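Local coordinates for protein peptidoglycan-N-acetylmuramic acid deacetylase PdaA (Bacillus subtilis, PDB 1W1A) that removes the acetyl group from N-acetylmuramic acid residues of peptidoglycan, a step toward the muramic delta-lactam of the spore cortex that germination requires, at residues F185-I190 with Y213-V218; Y63-N68 with T90-G95; H121-T126 with R157-V162. One frame throughout, in Å; residues are numbered along the deposited sequence.

Contact 1: residues F185-I190 with Y213-V218; sequences FVDWKI and YLLHTV. With NDG (2-acetamido-2-deoxy-alpha-D-glucopyranose), chain E.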
loop_
_atom_site.group_PDB
_atom_site.type_symbol
_atom_site.label_atom_id
_atom_site.label_comp_id
_atom_site.label_asym_id
_atom_site.label_seq_id
_atom_site.Cartn_x
_atom_site.Cartn_y
_atom_site.Cartn_z
ATOM N N PHE A 185 7.469 8.773 0.416
ATOM C CA PHE A 185 8.732 9.475 0.553
ATOM C C PHE A 185 9.821 8.399 0.649
ATOM O O PHE A 185 9.511 7.191 0.647
ATOM C CB PHE A 185 8.730 10.408 1.777
ATOM C CG PHE A 185 8.239 9.759 3.042
ATOM C CD1 PHE A 185 6.881 9.603 3.268
ATOM C CD2 PHE A 185 9.140 9.266 3.981
ATOM C CE1 PHE A 185 6.418 8.954 4.425
ATOM C CE2 PHE A 185 8.690 8.621 5.129
ATOM C CZ PHE A 185 7.328 8.466 5.350
ATOM N N VAL A 186 11.080 8.818 0.710
ATOM C CA VAL A 186 12.174 7.858 0.743
ATOM C C VAL A 186 12.461 7.294 2.119
ATOM O O VAL A 186 13.303 7.799 2.840
ATOM C CB VAL A 186 13.490 8.464 0.179
ATOM C CG1 VAL A 186 14.612 7.432 0.252
ATOM C CG2 VAL A 186 13.284 8.928 -1.268
ATOM N N ASP A 187 11.747 6.233 2.472
ATOM C CA ASP A 187 11.928 5.583 3.755
ATOM C C ASP A 187 12.333 4.135 3.486
ATOM O O ASP A 187 12.106 3.238 4.315
ATOM C CB ASP A 187 10.623 5.654 4.565
ATOM C CG ASP A 187 9.482 4.844 3.952
ATOM O OD1 ASP A 187 9.459 4.626 2.724
ATOM O OD2 ASP A 187 8.572 4.446 4.717
ATOM N N TRP A 188 12.972 3.923 2.336
ATOM C CA TRP A 188 13.362 2.588 1.938
ATOM C C TRP A 188 14.820 2.414 1.533
ATOM O O TRP A 188 15.210 1.339 1.081
ATOM C CB TRP A 188 12.474 2.138 0.795
ATOM C CG TRP A 188 12.398 3.171 -0.288
ATOM C CD1 TRP A 188 11.459 4.157 -0.423
ATOM C CD2 TRP A 188 13.329 3.356 -1.360
ATOM N NE1 TRP A 188 11.749 4.940 -1.510
ATOM C CE2 TRP A 188 12.891 4.473 -2.104
ATOM C CE3 TRP A 188 14.490 2.685 -1.762
ATOM C CZ2 TRP A 188 13.577 4.937 -3.235
ATOM C CZ3 TRP A 188 15.173 3.148 -2.890
ATOM C CH2 TRP A 188 14.710 4.265 -3.611
ATOM N N LYS A 189 15.624 3.460 1.660
ATOM C CA LYS A 189 17.035 3.348 1.306
ATOM C C LYS A 189 17.831 2.954 2.544
ATOM O O LYS A 189 18.023 3.766 3.456
ATOM C CB LYS A 189 17.568 4.667 0.762
ATOM C CG LYS A 189 16.997 5.055 -0.576
ATOM C CD LYS A 189 17.911 6.075 -1.248
ATOM C CE LYS A 189 17.271 6.629 -2.512
ATOM N NZ LYS A 189 18.190 7.520 -3.262
ATOM N N ILE A 190 18.286 1.706 2.577
ATOM C CA ILE A 190 19.050 1.208 3.715
ATOM C C ILE A 190 20.397 1.891 3.907
ATOM O O ILE A 190 20.851 2.083 5.037
ATOM C CB ILE A 190 19.251 -0.322 3.620
ATOM C CG1 ILE A 190 17.880 -0.994 3.539
ATOM C CG2 ILE A 190 19.946 -0.848 4.870
ATOM C CD1 ILE A 190 16.934 -0.613 4.690
ATOM N N TYR A 213 -1.494 6.608 2.221
ATOM C CA TYR A 213 -0.069 6.551 2.499
ATOM C C TYR A 213 0.552 5.236 2.065
ATOM O O TYR A 213 -0.099 4.183 2.105
ATOM C CB TYR A 213 0.186 6.725 3.995
ATOM C CG TYR A 213 0.065 8.138 4.491
ATOM C CD1 TYR A 213 -0.901 9.001 3.976
ATOM C CD2 TYR A 213 0.890 8.603 5.516
ATOM C CE1 TYR A 213 -1.041 10.279 4.460
ATOM C CE2 TYR A 213 0.753 9.895 6.016
ATOM C CZ TYR A 213 -0.212 10.725 5.478
ATOM O OH TYR A 213 -0.323 12.017 5.935
ATOM N N LEU A 214 1.806 5.320 1.627
ATOM C CA LEU A 214 2.591 4.154 1.242
ATOM C C LEU A 214 3.854 4.263 2.080
ATOM O O LEU A 214 4.670 5.153 1.874
ATOM C CB LEU A 214 2.972 4.163 -0.245
ATOM C CG LEU A 214 4.249 3.339 -0.496
ATOM C CD1 LEU A 214 4.003 1.897 -0.169
ATOM C CD2 LEU A 214 4.695 3.483 -1.940
ATOM N N LEU A 215 4.011 3.356 3.029
ATOM C CA LEU A 215 5.176 3.380 3.899
ATOM C C LEU A 215 5.912 2.058 3.823
ATOM O O LEU A 215 5.372 1.061 3.345
ATOM C CB LEU A 215 4.746 3.613 5.353
ATOM C CG LEU A 215 3.857 4.831 5.662
ATOM C CD1 LEU A 215 3.254 4.654 7.057
ATOM C CD2 LEU A 215 4.694 6.151 5.555
ATOM N N HIS A 216 7.151 2.064 4.289
ATOM C CA HIS A 216 7.952 0.854 4.333
ATOM C C HIS A 216 8.256 0.718 5.808
ATOM O O HIS A 216 8.169 1.700 6.540
ATOM C CB HIS A 216 9.230 1.008 3.500
ATOM C CG HIS A 216 8.949 1.261 2.057
ATOM N ND1 HIS A 216 8.777 2.532 1.546
ATOM C CD2 HIS A 216 8.686 0.405 1.039
ATOM C CE1 HIS A 216 8.416 2.446 0.276
ATOM N NE2 HIS A 216 8.352 1.166 -0.056
ATOM N N THR A 217 8.583 -0.492 6.247
ATOM C CA THR A 217 8.864 -0.741 7.657
ATOM C C THR A 217 10.304 -1.225 7.827
ATOM O O THR A 217 10.611 -2.006 8.744
ATOM C CB THR A 217 7.905 -1.836 8.213
ATOM O OG1 THR A 217 8.186 -3.082 7.567
ATOM C CG2 THR A 217 6.459 -1.489 7.937
ATOM N N VAL A 218 11.186 -0.767 6.943
ATOM C CA VAL A 218 12.578 -1.191 6.995
ATOM C C VAL A 218 13.580 -0.137 7.478
ATOM O O VAL A 218 14.688 -0.482 7.862
ATOM C CB VAL A 218 13.067 -1.702 5.595
ATOM C CG1 VAL A 218 12.214 -2.847 5.128
ATOM C CG2 VAL A 218 13.033 -0.571 4.559
HETATM C C1 NDG E . 9.065 -1.171 -5.092
HETATM C C2 NDG E . 8.649 -0.846 -3.656
HETATM C C3 NDG E . 7.452 0.091 -3.740
HETATM C C4 NDG E . 7.866 1.380 -4.491
HETATM C C5 NDG E . 8.540 1.065 -5.850
HETATM C C6 NDG E . 9.237 2.296 -6.411
HETATM C C7 NDG E . 9.118 -2.459 -1.930
HETATM C C8 NDG E . 9.005 -3.912 -1.502
HETATM O O5 NDG E . 9.554 0.030 -5.722
HETATM O O3 NDG E . 6.981 0.392 -2.435
HETATM O O4 NDG E . 6.721 2.189 -4.730
HETATM O O6 NDG E . 10.023 2.939 -5.410
HETATM O O7 NDG E . 9.926 -1.718 -1.366
HETATM N N2 NDG E . 8.322 -2.051 -2.916
HETATM O O1 NDG E . 7.955 -1.612 -5.806
HETATM O O HOH W 1 7.325 5.869 1.369
HETATM O O HOH W 2 10.876 2.428 6.464
#
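Asp-187 holds His-216 through both carboxylate oxygens. OD1 accepts from the imidazole, a very short bond of 2.5 Å from His-216 ND1 with an N-H...O angle of 166°; OD2 takes the backbone N of the same residue at 2.8 Å, on its syn side but 27° out of the carboxylate plane. In Asp-187, CG lies between its own backbone N and carbonyl carbon (chi1 66°), which brings both oxygens within reach of His-216. With ND1 engaged, the far edge of the ring is presented to the bound sugar: His-216 NE2 and NDG O3 are hydrogen-bonded at 2.9 Å, and either could be the donor. Trp-188 CB lies over one imidazole face, a CH-pi contact 3.9 Å from the ring centroid, while the indole's five-membered ring turns its edge to that face in an offset edge-to-face pair. Two waters serve backbone groups: one bridges Phe-185 O and Leu-214 O, the other donates to Asp-187 O and, weakly, to His-216 O. Apolar contacts flank the polar centre, Phe-185 CE1 against Leu-215 CD2 at 3.5 Å and Ile-190 CD1 against Val-218 CG2 at 3.9 Å. A phenylalanine in place of His-216 would probably leave Asp-187 OD1 without its ring donor and the sugar O3 without this partner. His-216 is probably the catalytic proton donor, with Asp-187 as its second-shell partner. Joining the end of strand 211-215 to the loop after strand 177-178, the pair is consistent with the general-acid side of the active site in NodB-type polysaccharide deacetylases.

Contact 2: residues Y63-N68 with T90-G95; sequences YLTFDN and TFFVTG. With NDG (2-acetamido-2-deoxy-alpha-D-glucopyranose), chain E.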
loop_
_atom_site.group_PDB
_atom_site.type_symbol
_atom_site.label_atom_id
_atom_site.label_comp_id
_atom_site.label_asym_id
_atom_site.label_seq_id
_atom_site.Cartn_x
_atom_site.Cartn_y
_atom_site.Cartn_z
ATOM N N TYR A 63 -5.631 6.525 4.913
ATOM C CA TYR A 63 -5.547 5.074 4.799
ATOM C C TYR A 63 -4.081 4.631 4.802
ATOM O O TYR A 63 -3.319 4.991 3.910
ATOM C CB TYR A 63 -6.187 4.608 3.491
ATOM C CG TYR A 63 -7.548 5.209 3.205
ATOM C CD1 TYR A 63 -8.717 4.624 3.700
ATOM C CD2 TYR A 63 -7.665 6.372 2.451
ATOM C CE1 TYR A 63 -9.967 5.187 3.448
ATOM C CE2 TYR A 63 -8.905 6.947 2.194
ATOM C CZ TYR A 63 -10.053 6.353 2.692
ATOM O OH TYR A 63 -11.274 6.938 2.441
ATOM N N LEU A 64 -3.678 3.846 5.789
ATOM C CA LEU A 64 -2.294 3.396 5.822
ATOM C C LEU A 64 -2.054 2.100 5.049
ATOM O O LEU A 64 -2.758 1.099 5.254
ATOM C CB LEU A 64 -1.833 3.208 7.264
ATOM C CG LEU A 64 -2.009 4.428 8.162
ATOM C CD1 LEU A 64 -1.315 4.163 9.470
ATOM C CD2 LEU A 64 -1.433 5.680 7.483
ATOM N N THR A 65 -1.069 2.130 4.154
ATOM C CA THR A 65 -0.703 0.951 3.381
ATOM C C THR A 65 0.808 0.832 3.471
ATOM O O THR A 65 1.516 1.834 3.605
ATOM C CB THR A 65 -1.074 1.064 1.866
ATOM O OG1 THR A 65 -0.040 1.769 1.164
ATOM C CG2 THR A 65 -2.405 1.796 1.676
ATOM N N PHE A 66 1.294 -0.398 3.388
ATOM C CA PHE A 66 2.720 -0.661 3.438
ATOM C C PHE A 66 3.110 -1.605 2.300
ATOM O O PHE A 66 2.276 -2.361 1.814
ATOM C CB PHE A 66 3.083 -1.321 4.768
ATOM C CG PHE A 66 2.670 -0.537 5.976
ATOM C CD1 PHE A 66 1.349 -0.573 6.434
ATOM C CD2 PHE A 66 3.608 0.218 6.682
ATOM C CE1 PHE A 66 0.977 0.131 7.591
ATOM C CE2 PHE A 66 3.247 0.924 7.834
ATOM C CZ PHE A 66 1.934 0.881 8.291
ATOM N N ASP A 67 4.369 -1.534 1.864
ATOM C CA ASP A 67 4.893 -2.445 0.843
ATOM C C ASP A 67 5.966 -3.209 1.608
ATOM O O ASP A 67 6.826 -2.600 2.244
ATOM C CB ASP A 67 5.547 -1.701 -0.329
ATOM C CG ASP A 67 4.530 -1.062 -1.273
ATOM O OD1 ASP A 67 3.312 -1.302 -1.114
ATOM O OD2 ASP A 67 4.957 -0.317 -2.182
ATOM N N ASN A 68 5.924 -4.534 1.564
ATOM C CA ASN A 68 6.896 -5.330 2.296
ATOM C C ASN A 68 7.626 -6.312 1.410
ATOM O O ASN A 68 7.058 -7.323 0.999
ATOM C CB ASN A 68 6.179 -6.048 3.436
ATOM C CG ASN A 68 5.609 -5.067 4.446
ATOM O OD1 ASN A 68 6.250 -4.754 5.464
ATOM N ND2 ASN A 68 4.422 -4.541 4.149
ATOM N N THR A 90 -2.807 -2.001 5.605
ATOM C CA THR A 90 -2.934 -2.885 4.451
ATOM C C THR A 90 -1.500 -3.074 3.985
ATOM O O THR A 90 -0.860 -2.136 3.507
ATOM C CB THR A 90 -3.801 -2.267 3.343
ATOM O OG1 THR A 90 -5.136 -2.081 3.836
ATOM C CG2 THR A 90 -3.848 -3.178 2.124
ATOM N N PHE A 91 -0.992 -4.286 4.177
ATOM C CA PHE A 91 0.383 -4.611 3.832
ATOM C C PHE A 91 0.472 -5.382 2.529
ATOM O O PHE A 91 -0.070 -6.490 2.406
ATOM C CB PHE A 91 1.024 -5.456 4.942
ATOM C CG PHE A 91 1.013 -4.805 6.301
ATOM C CD1 PHE A 91 -0.126 -4.863 7.113
ATOM C CD2 PHE A 91 2.141 -4.146 6.777
ATOM C CE1 PHE A 91 -0.137 -4.278 8.379
ATOM C CE2 PHE A 91 2.141 -3.559 8.036
ATOM C CZ PHE A 91 0.999 -3.626 8.840
ATOM N N PHE A 92 1.161 -4.796 1.562
ATOM C CA PHE A 92 1.348 -5.427 0.264
ATOM C C PHE A 92 2.638 -6.226 0.327
ATOM O O PHE A 92 3.725 -5.657 0.330
ATOM C CB PHE A 92 1.418 -4.362 -0.822
ATOM C CG PHE A 92 0.090 -3.727 -1.122
ATOM C CD1 PHE A 92 -0.765 -4.284 -2.071
ATOM C CD2 PHE A 92 -0.321 -2.583 -0.439
ATOM C CE1 PHE A 92 -2.007 -3.710 -2.337
ATOM C CE2 PHE A 92 -1.565 -2.002 -0.698
ATOM C CZ PHE A 92 -2.408 -2.566 -1.646
ATOM N N VAL A 93 2.503 -7.549 0.383
ATOM C CA VAL A 93 3.653 -8.432 0.490
ATOM C C VAL A 93 4.080 -9.132 -0.788
ATOM O O VAL A 93 3.279 -9.352 -1.710
ATOM C CB VAL A 93 3.405 -9.524 1.559
ATOM C CG1 VAL A 93 3.025 -8.879 2.894
ATOM C CG2 VAL A 93 2.303 -10.470 1.084
ATOM N N THR A 94 5.360 -9.494 -0.826
ATOM C CA THR A 94 5.931 -10.211 -1.959
ATOM C C THR A 94 6.090 -11.679 -1.557
ATOM O O THR A 94 5.862 -12.030 -0.398
ATOM C CB THR A 94 7.303 -9.640 -2.344
ATOM O OG1 THR A 94 8.219 -9.823 -1.256
ATOM C CG2 THR A 94 7.184 -8.145 -2.666
ATOM N N GLY A 95 6.478 -12.525 -2.509
ATOM C CA GLY A 95 6.659 -13.937 -2.224
ATOM C C GLY A 95 7.754 -14.183 -1.206
ATOM O O GLY A 95 7.593 -14.980 -0.261
HETATM C C1 NDG E . 9.065 -1.171 -5.092
HETATM C C2 NDG E . 8.649 -0.846 -3.656
HETATM C C3 NDG E . 7.452 0.091 -3.740
HETATM C C4 NDG E . 7.866 1.380 -4.491
HETATM C C5 NDG E . 8.540 1.065 -5.850
HETATM C C6 NDG E . 9.237 2.296 -6.411
HETATM C C7 NDG E . 9.118 -2.459 -1.930
HETATM C C8 NDG E . 9.005 -3.912 -1.502
HETATM O O5 NDG E . 9.554 0.030 -5.722
HETATM O O3 NDG E . 6.981 0.392 -2.435
HETATM O O4 NDG E . 6.721 2.189 -4.730
HETATM O O6 NDG E . 10.023 2.939 -5.410
HETATM O O7 NDG E . 9.926 -1.718 -1.366
HETATM N N2 NDG E . 8.322 -2.051 -2.916
HETATM O O1 NDG E . 7.955 -1.612 -5.806
HETATM O O HOH W 3 -5.166 0.308 5.628
#
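Phe-66 and Phe-91 lie side by side and point the same way from neighbouring strands, their rings nearly parallel (12°) but slid apart, so that they barely overlap. Contact is made near the rims: Phe-91 CE2 stands over one face of Phe-66, 3.5 Å from its CD1. Both rings leave their strands alike, CG beside the backbone N and anti to the carbonyl carbon, which keeps them in step; helix 75-84 packs on both. Asn-68, on the same side of the sheet, brings its amide to the edge of the Phe-91 ring, with ND2 3.5 Å from CD2 and the two planes 46° apart. On the opposite face Asp-67 crosses Phe-92 at a slant, its carboxylate almost perpendicular to the ring, and its OD1 is 3.6 Å from Phe-92 CB. That oxygen also forms a salt bridge with Arg-157, which helps fix the carboxylate's rotation. The edge of the Phe-92 ring meets Phe-66 O and Thr-65 CB. The strands are joined by parallel-sheet backbone bonds: Thr-90 N to Leu-64 O, Phe-66 N to Thr-90 O, the straight Phe-92 N to Phe-66 O link (2.7 Å, 173°) and Asn-68 N to Phe-92 O. A right-handed beta-alpha-beta crossover through helix 75-84 joins these strands in the sheet of the NodB homology domain, and Asp-67, probably the catalytic proton acceptor, stands near its C-terminal edge beside the bound sugar.

Contact 3: residues H121-T126 with R157-V162; sequences HHPDLT and RPPRGV. With CD (cadmium ion), chain C; NDG (2-acetamido-2-deoxy-alpha-D-glucopyranose), chain E.
Arg-160 grips the carbonyl oxygen of His-122 side-on with two nitrogens: NE donates at 3.0 Å and NH2 at 3.2 Å to His-122 O, which lies only 5° out of the guanidinium plane. Its chain runs extended from CG to NE to reach that oxygen, and the backbone N of Asp-124 lies over the centre of one guanidinium face. The sugar draws on both segments as well: NDG O1 accepts from Arg-160 N at 2.7 Å and is hydrogen-bonded at 2.9 Å to His-122 NE2, from the edge of the imidazole. A water accepts from Leu-125 N and bridges to Pro-159 O and Val-162 O. His-122 is a ligand of the divalent metal in this deacetylase family, together with His-118, whose ring meets it edge-to-face; here the sugar oxygen sits at its NE2. The modelled cadmium ion is bound by the preceding His-121, through NE2 at 2.6 Å, on the side away from the sugar. Packing centres on Pro-159. Its CB lies over one face of the His-122 ring, a CH-pi contact 3.7 Å from the centroid, the ring being brought there with CG anti to the backbone N (chi1 -162°). The Leu-125 side chain crosses the proline at about a right angle, CD1 3.6 Å from Pro-159 CD. Farther along, Val-162 CG1 touches Thr-126 CG2 and the carboxylate of Asp-124, whose OD1 accepts from Thr-126 OG1 at 2.5 Å.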
loop_
_atom_site.group_PDB
_atom_site.type_symbol
_atom_site.label_atom_id
_atom_site.label_comp_id
_atom_site.label_asym_id
_atom_site.label_seq_id
_atom_site.Cartn_x
_atom_site.Cartn_y
_atom_site.Cartn_z
ATOM N N HIS A 121 7.546 -12.670 -7.133
ATOM C CA HIS A 121 8.962 -12.366 -7.360
ATOM C C HIS A 121 9.227 -10.875 -7.525
ATOM O O HIS A 121 10.352 -10.471 -7.794
ATOM C CB HIS A 121 9.486 -13.084 -8.612
ATOM C CG HIS A 121 9.419 -14.576 -8.527
ATOM N ND1 HIS A 121 8.385 -15.309 -9.071
ATOM C CD2 HIS A 121 10.236 -15.472 -7.923
ATOM C CE1 HIS A 121 8.568 -16.589 -8.804
ATOM N NE2 HIS A 121 9.683 -16.714 -8.108
ATOM N N HIS A 122 8.188 -10.063 -7.373
ATOM C CA HIS A 122 8.313 -8.620 -7.519
ATOM C C HIS A 122 8.878 -8.211 -8.884
ATOM O O HIS A 122 9.724 -7.316 -8.984
ATOM C CB HIS A 122 9.180 -8.048 -6.390
ATOM C CG HIS A 122 9.027 -6.570 -6.207
ATOM N ND1 HIS A 122 9.909 -5.656 -6.741
ATOM C CD2 HIS A 122 8.060 -5.845 -5.595
ATOM C CE1 HIS A 122 9.492 -4.432 -6.467
ATOM N NE2 HIS A 122 8.372 -4.519 -5.773
ATOM N N PRO A 123 8.399 -8.845 -9.962
ATOM C CA PRO A 123 8.887 -8.518 -11.304
ATOM C C PRO A 123 8.167 -7.318 -11.934
ATOM O O PRO A 123 7.271 -6.717 -11.333
ATOM C CB PRO A 123 8.588 -9.789 -12.075
ATOM C CG PRO A 123 7.214 -10.126 -11.536
ATOM C CD PRO A 123 7.392 -9.921 -10.026
ATOM N N ASP A 124 8.579 -6.978 -13.152
ATOM C CA ASP A 124 7.945 -5.908 -13.906
ATOM C C ASP A 124 6.828 -6.635 -14.654
ATOM O O ASP A 124 7.056 -7.242 -15.701
ATOM C CB ASP A 124 8.920 -5.300 -14.911
ATOM C CG ASP A 124 8.277 -4.224 -15.768
ATOM O OD1 ASP A 124 7.142 -4.425 -16.245
ATOM O OD2 ASP A 124 8.907 -3.173 -15.977
ATOM N N LEU A 125 5.622 -6.583 -14.102
ATOM C CA LEU A 125 4.478 -7.256 -14.692
ATOM C C LEU A 125 4.241 -6.944 -16.164
ATOM O O LEU A 125 3.693 -7.785 -16.881
ATOM C CB LEU A 125 3.208 -6.938 -13.890
ATOM C CG LEU A 125 3.156 -7.324 -12.400
ATOM C CD1 LEU A 125 1.817 -6.865 -11.819
ATOM C CD2 LEU A 125 3.337 -8.841 -12.218
ATOM N N THR A 126 4.639 -5.761 -16.631
ATOM C CA THR A 126 4.406 -5.430 -18.039
ATOM C C THR A 126 5.250 -6.316 -18.954
ATOM O O THR A 126 5.037 -6.355 -20.164
ATOM C CB THR A 126 4.697 -3.935 -18.373
ATOM O OG1 THR A 126 6.111 -3.717 -18.458
ATOM C CG2 THR A 126 4.097 -3.022 -17.309
ATOM N N ARG A 157 -0.758 -4.062 -5.745
ATOM C CA ARG A 157 0.073 -2.897 -5.938
ATOM C C ARG A 157 1.200 -3.395 -6.862
ATOM O O ARG A 157 2.023 -4.225 -6.473
ATOM C CB ARG A 157 0.630 -2.344 -4.619
ATOM C CG ARG A 157 1.262 -0.967 -4.882
ATOM C CD ARG A 157 1.534 -0.163 -3.651
ATOM N NE ARG A 157 0.385 0.594 -3.159
ATOM C CZ ARG A 157 0.233 0.878 -1.871
ATOM N NH1 ARG A 157 1.157 0.452 -1.014
ATOM N NH2 ARG A 157 -0.813 1.572 -1.439
ATOM N N PRO A 158 1.215 -2.917 -8.114
ATOM C CA PRO A 158 2.216 -3.302 -9.116
ATOM C C PRO A 158 3.658 -3.188 -8.636
ATOM O O PRO A 158 4.090 -2.130 -8.156
ATOM C CB PRO A 158 1.925 -2.361 -10.285
ATOM C CG PRO A 158 0.455 -2.119 -10.165
ATOM C CD PRO A 158 0.277 -1.922 -8.669
ATOM N N PRO A 159 4.425 -4.286 -8.757
ATOM C CA PRO A 159 5.821 -4.272 -8.328
ATOM C C PRO A 159 6.576 -3.164 -9.040
ATOM O O PRO A 159 6.438 -2.993 -10.252
ATOM C CB PRO A 159 6.318 -5.652 -8.731
ATOM C CG PRO A 159 5.111 -6.493 -8.606
ATOM C CD PRO A 159 4.036 -5.629 -9.217
ATOM N N ARG A 160 7.359 -2.406 -8.274
ATOM C CA ARG A 160 8.172 -1.312 -8.804
ATOM C C ARG A 160 7.300 -0.127 -9.180
ATOM O O ARG A 160 7.786 0.868 -9.720
ATOM C CB ARG A 160 8.973 -1.804 -10.024
ATOM C CG ARG A 160 9.562 -3.207 -9.826
ATOM C CD ARG A 160 10.238 -3.756 -11.064
ATOM N NE ARG A 160 10.681 -5.136 -10.858
ATOM C CZ ARG A 160 11.587 -5.764 -11.610
ATOM N NH1 ARG A 160 12.166 -5.142 -12.633
ATOM N NH2 ARG A 160 11.921 -7.021 -11.332
ATOM N N GLY A 161 6.010 -0.239 -8.879
ATOM C CA GLY A 161 5.074 0.828 -9.193
ATOM C C GLY A 161 4.836 0.960 -10.685
ATOM O O GLY A 161 4.233 1.928 -11.150
ATOM N N VAL A 162 5.303 -0.030 -11.437
ATOM C CA VAL A 162 5.158 -0.023 -12.890
ATOM C C VAL A 162 3.927 -0.802 -13.343
ATOM O O VAL A 162 3.621 -1.860 -12.802
ATOM C CB VAL A 162 6.411 -0.631 -13.567
ATOM C CG1 VAL A 162 6.234 -0.657 -15.074
ATOM C CG2 VAL A 162 7.643 0.166 -13.178
HETATM CD CD CD C . 10.592 -19.098 -7.457
HETATM C C1 NDG E . 9.065 -1.171 -5.092
HETATM C C2 NDG E . 8.649 -0.846 -3.656
HETATM C C3 NDG E . 7.452 0.091 -3.740
HETATM C C4 NDG E . 7.866 1.380 -4.491
HETATM C C5 NDG E . 8.540 1.065 -5.850
HETATM C C6 NDG E . 9.237 2.296 -6.411
HETATM C C7 NDG E . 9.118 -2.459 -1.930
HETATM C C8 NDG E . 9.005 -3.912 -1.502
HETATM O O5 NDG E . 9.554 0.030 -5.722
HETATM O O3 NDG E . 6.981 0.392 -2.435
HETATM O O4 NDG E . 6.721 2.189 -4.730
HETATM O O6 NDG E . 10.023 2.939 -5.410
HETATM O O7 NDG E . 9.926 -1.718 -1.366
HETATM N N2 NDG E . 8.322 -2.051 -2.916
HETATM O O1 NDG E . 7.955 -1.612 -5.806
HETATM O O HOH W 4 5.026 -4.369 -12.227
#

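In the fold
From the N terminus, contact 2 comes first, closing the excursion through helix 75-84 as strand 90-93 pairs with strand 61-68. Contact 3 follows, folding the loop after strand 114-117 onto the loop after strand 155-156, with helix 130-148 between. Contact 1 is last, bringing the loop before helix 196-205 to the end of strand 211-215. The three run in series, none nested or crossed. In space they converge: strand 211-215 neighbours strand 61-68, so contact 1 reaches, through 213-215, the sheet that contact 2 builds, and Arg-157 of contact 3 also bonds to Thr-65 of contact 2. All three reach the same bound sugar.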